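Local atomic coordinates of arginine kinase (Anthopleura japonica, PDB entry 4RF6), a protein that catalyses the reversible transfer of a phosphoryl group from ATP to L-arginine, giving phospho-L-arginine and ADP, with two kinase units joined in one chain. Residues 647-652 / 711-716. Sequence-based numbering, arbitrary orientation.
Sequences PKASAH and LEIEKS
The carboxylate of Glu714 takes hold of the start of the short helix 647-651 by its backbone: both oxygens accept from consecutive peptide N-H groups, those of Lys648 and Ala649. In the second phosphagen kinase catalytic domain, with its eight-stranded antiparallel sheet, this joins the helix that follows strand 638-645 to the end of the C-terminal helix 696-714.

Lys648 N donates to OE1 of Glu714 at 2.8 Å, on the syn lone pair. Ala649 N reaches OE2 of the same residue at 2.9 Å, also from the syn side but slightly out of the carboxylate plane. This second bond is the straighter, with an N-H...O angle of 166°. Two bonds fix the rotation of the carboxylate, and its negative charge sits at the N-terminal end of this short, weakly bonded turn, where it may be mildly favourable. The bend in the Glu714 chain at chi2 (65°) turns its end back to these amides. Pro647, with no N-H to offer, lays its ring CD against OE1 of Glu714 at 3.0 Å.

The long chain of Lys648 runs past this carboxylate and on toward the helix end, where CE lies 3.3 Å from Ile713 O and NZ stands 2.7 Å from Ser716 O. That same Ile713 carbonyl accepts from Ser716 OG, which ties the residues after the last turn back onto the helix.

The apolar part rests on Ile713, whose CG2 branch meets Ala649 CB at 3.6 Å. The imidazole of His652 is steadied by ND1, which accepts from the backbone N of Asp654, just ahead of helix 655-661, and a CH-pi contact completes the packing: Ile713 CD1 sits over the ring face, 3.6 Å from the His652 centroid and 13° off the normal.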
loop_
_atom_site.group_PDB
_atom_site.type_symbol
_atom_site.label_atom_id
_atom_site.label_comp_id
_atom_site.label_asym_id
_atom_site.label_seq_id
_atom_site.Cartn_x
_atom_site.Cartn_y
_atom_site.Cartn_z
ATOM N N PRO A 647 -11.553 23.319 -40.170
ATOM C CA PRO A 647 -10.628 24.300 -40.758
ATOM C C PRO A 647 -11.326 25.585 -41.205
ATOM O O PRO A 647 -10.820 26.677 -40.928
ATOM C CB PRO A 647 -10.066 23.564 -41.979
ATOM C CG PRO A 647 -10.241 22.115 -41.665
ATOM C CD PRO A 647 -11.532 22.045 -40.913
ATOM N N LYS A 648 -12.462 25.454 -41.886
ATOM C CA LYS A 648 -13.222 26.618 -42.340
ATOM C C LYS A 648 -13.654 27.536 -41.183
ATOM O O LYS A 648 -13.339 28.726 -41.177
ATOM C CB LYS A 648 -14.431 26.197 -43.187
ATOM C CG LYS A 648 -14.075 25.389 -44.430
ATOM C CD LYS A 648 -15.090 25.583 -45.555
ATOM C CE LYS A 648 -16.496 25.170 -45.142
ATOM N NZ LYS A 648 -17.490 25.422 -46.227
ATOM N N ALA A 649 -14.358 26.993 -40.195
ATOM C CA ALA A 649 -14.869 27.842 -39.117
ATOM C C ALA A 649 -13.806 28.324 -38.124
ATOM O O ALA A 649 -13.991 29.358 -37.495
ATOM C CB ALA A 649 -16.044 27.194 -38.400
ATOM N N SER A 650 -12.698 27.598 -37.980
ATOM C CA SER A 650 -11.608 28.081 -37.124
ATOM C C SER A 650 -11.005 29.379 -37.681
ATOM O O SER A 650 -10.440 30.187 -36.939
ATOM C CB SER A 650 -10.521 27.016 -36.926
ATOM O OG SER A 650 -9.860 26.705 -38.136
ATOM N N ALA A 651 -11.151 29.573 -38.992
ATOM C CA ALA A 651 -10.697 30.790 -39.661
ATOM C C ALA A 651 -11.836 31.796 -39.857
ATOM O O ALA A 651 -11.597 32.952 -40.212
ATOM C CB ALA A 651 -10.060 30.447 -40.995
ATOM N N HIS A 652 -13.069 31.345 -39.640
ATOM C CA HIS A 652 -14.244 32.209 -39.735
ATOM C C HIS A 652 -14.221 33.254 -38.619
ATOM O O HIS A 652 -13.720 32.987 -37.526
ATOM C CB HIS A 652 -15.519 31.369 -39.630
ATOM C CG HIS A 652 -16.724 32.003 -40.251
ATOM N ND1 HIS A 652 -17.555 32.867 -39.566
ATOM C CD2 HIS A 652 -17.252 31.886 -41.493
ATOM C CE1 HIS A 652 -18.533 33.259 -40.362
ATOM N NE2 HIS A 652 -18.373 32.677 -41.539
ATOM N N LEU A 711 -20.540 23.531 -37.085
ATOM C CA LEU A 711 -20.849 22.603 -38.168
ATOM C C LEU A 711 -21.532 23.299 -39.337
ATOM O O LEU A 711 -21.268 22.984 -40.503
ATOM C CB LEU A 711 -21.720 21.449 -37.675
ATOM C CG LEU A 711 -20.961 20.217 -37.206
ATOM C CD1 LEU A 711 -21.883 19.014 -37.096
ATOM C CD2 LEU A 711 -19.823 19.926 -38.158
ATOM N N GLU A 712 -22.417 24.242 -39.022
ATOM C CA GLU A 712 -23.165 24.956 -40.053
ATOM C C GLU A 712 -22.242 25.758 -40.972
ATOM O O GLU A 712 -22.532 25.937 -42.155
ATOM C CB GLU A 712 -24.243 25.847 -39.424
ATOM C CG GLU A 712 -25.555 25.112 -39.125
ATOM C CD GLU A 712 -26.356 25.740 -37.989
ATOM O OE1 GLU A 712 -25.861 26.699 -37.360
ATOM O OE2 GLU A 712 -27.481 25.263 -37.725
ATOM N N ILE A 713 -21.128 26.231 -40.422
ATOM C CA ILE A 713 -20.124 26.948 -41.203
ATOM C C ILE A 713 -19.230 25.974 -41.980
ATOM O O ILE A 713 -18.920 26.202 -43.154
ATOM C CB ILE A 713 -19.280 27.889 -40.310
ATOM C CG1 ILE A 713 -20.160 29.004 -39.735
ATOM C CG2 ILE A 713 -18.110 28.477 -41.091
ATOM C CD1 ILE A 713 -19.441 29.946 -38.773
ATOM N N GLU A 714 -18.841 24.874 -41.343
ATOM C CA GLU A 714 -18.007 23.879 -42.016
ATOM C C GLU A 714 -18.756 23.163 -43.148
ATOM O O GLU A 714 -18.137 22.532 -44.010
ATOM C CB GLU A 714 -17.470 22.853 -41.014
ATOM C CG GLU A 714 -16.116 22.270 -41.392
ATOM C CD GLU A 714 -15.012 23.310 -41.373
ATOM O OE1 GLU A 714 -14.059 23.177 -42.167
ATOM O OE2 GLU A 714 -15.096 24.260 -40.563
ATOM N N LYS A 715 -20.083 23.273 -43.141
ATOM C CA LYS A 715 -20.931 22.552 -44.088
ATOM C C LYS A 715 -21.572 23.434 -45.166
ATOM O O LYS A 715 -22.166 22.918 -46.114
ATOM C CB LYS A 715 -22.019 21.771 -43.349
ATOM C CG LYS A 715 -21.642 20.342 -42.987
ATOM C CD LYS A 715 -22.616 19.759 -41.972
ATOM C CE LYS A 715 -24.047 20.108 -42.342
ATOM N NZ LYS A 715 -25.048 19.505 -41.422
ATOM N N SER A 716 -21.461 24.752 -45.027
ATOM C CA SER A 716 -21.976 25.656 -46.057
ATOM C C SER A 716 -21.188 25.530 -47.364
ATOM O O SER A 716 -19.977 25.297 -47.350
ATOM C CB SER A 716 -22.008 27.107 -45.568
ATOM O OG SER A 716 -20.796 27.475 -44.936
#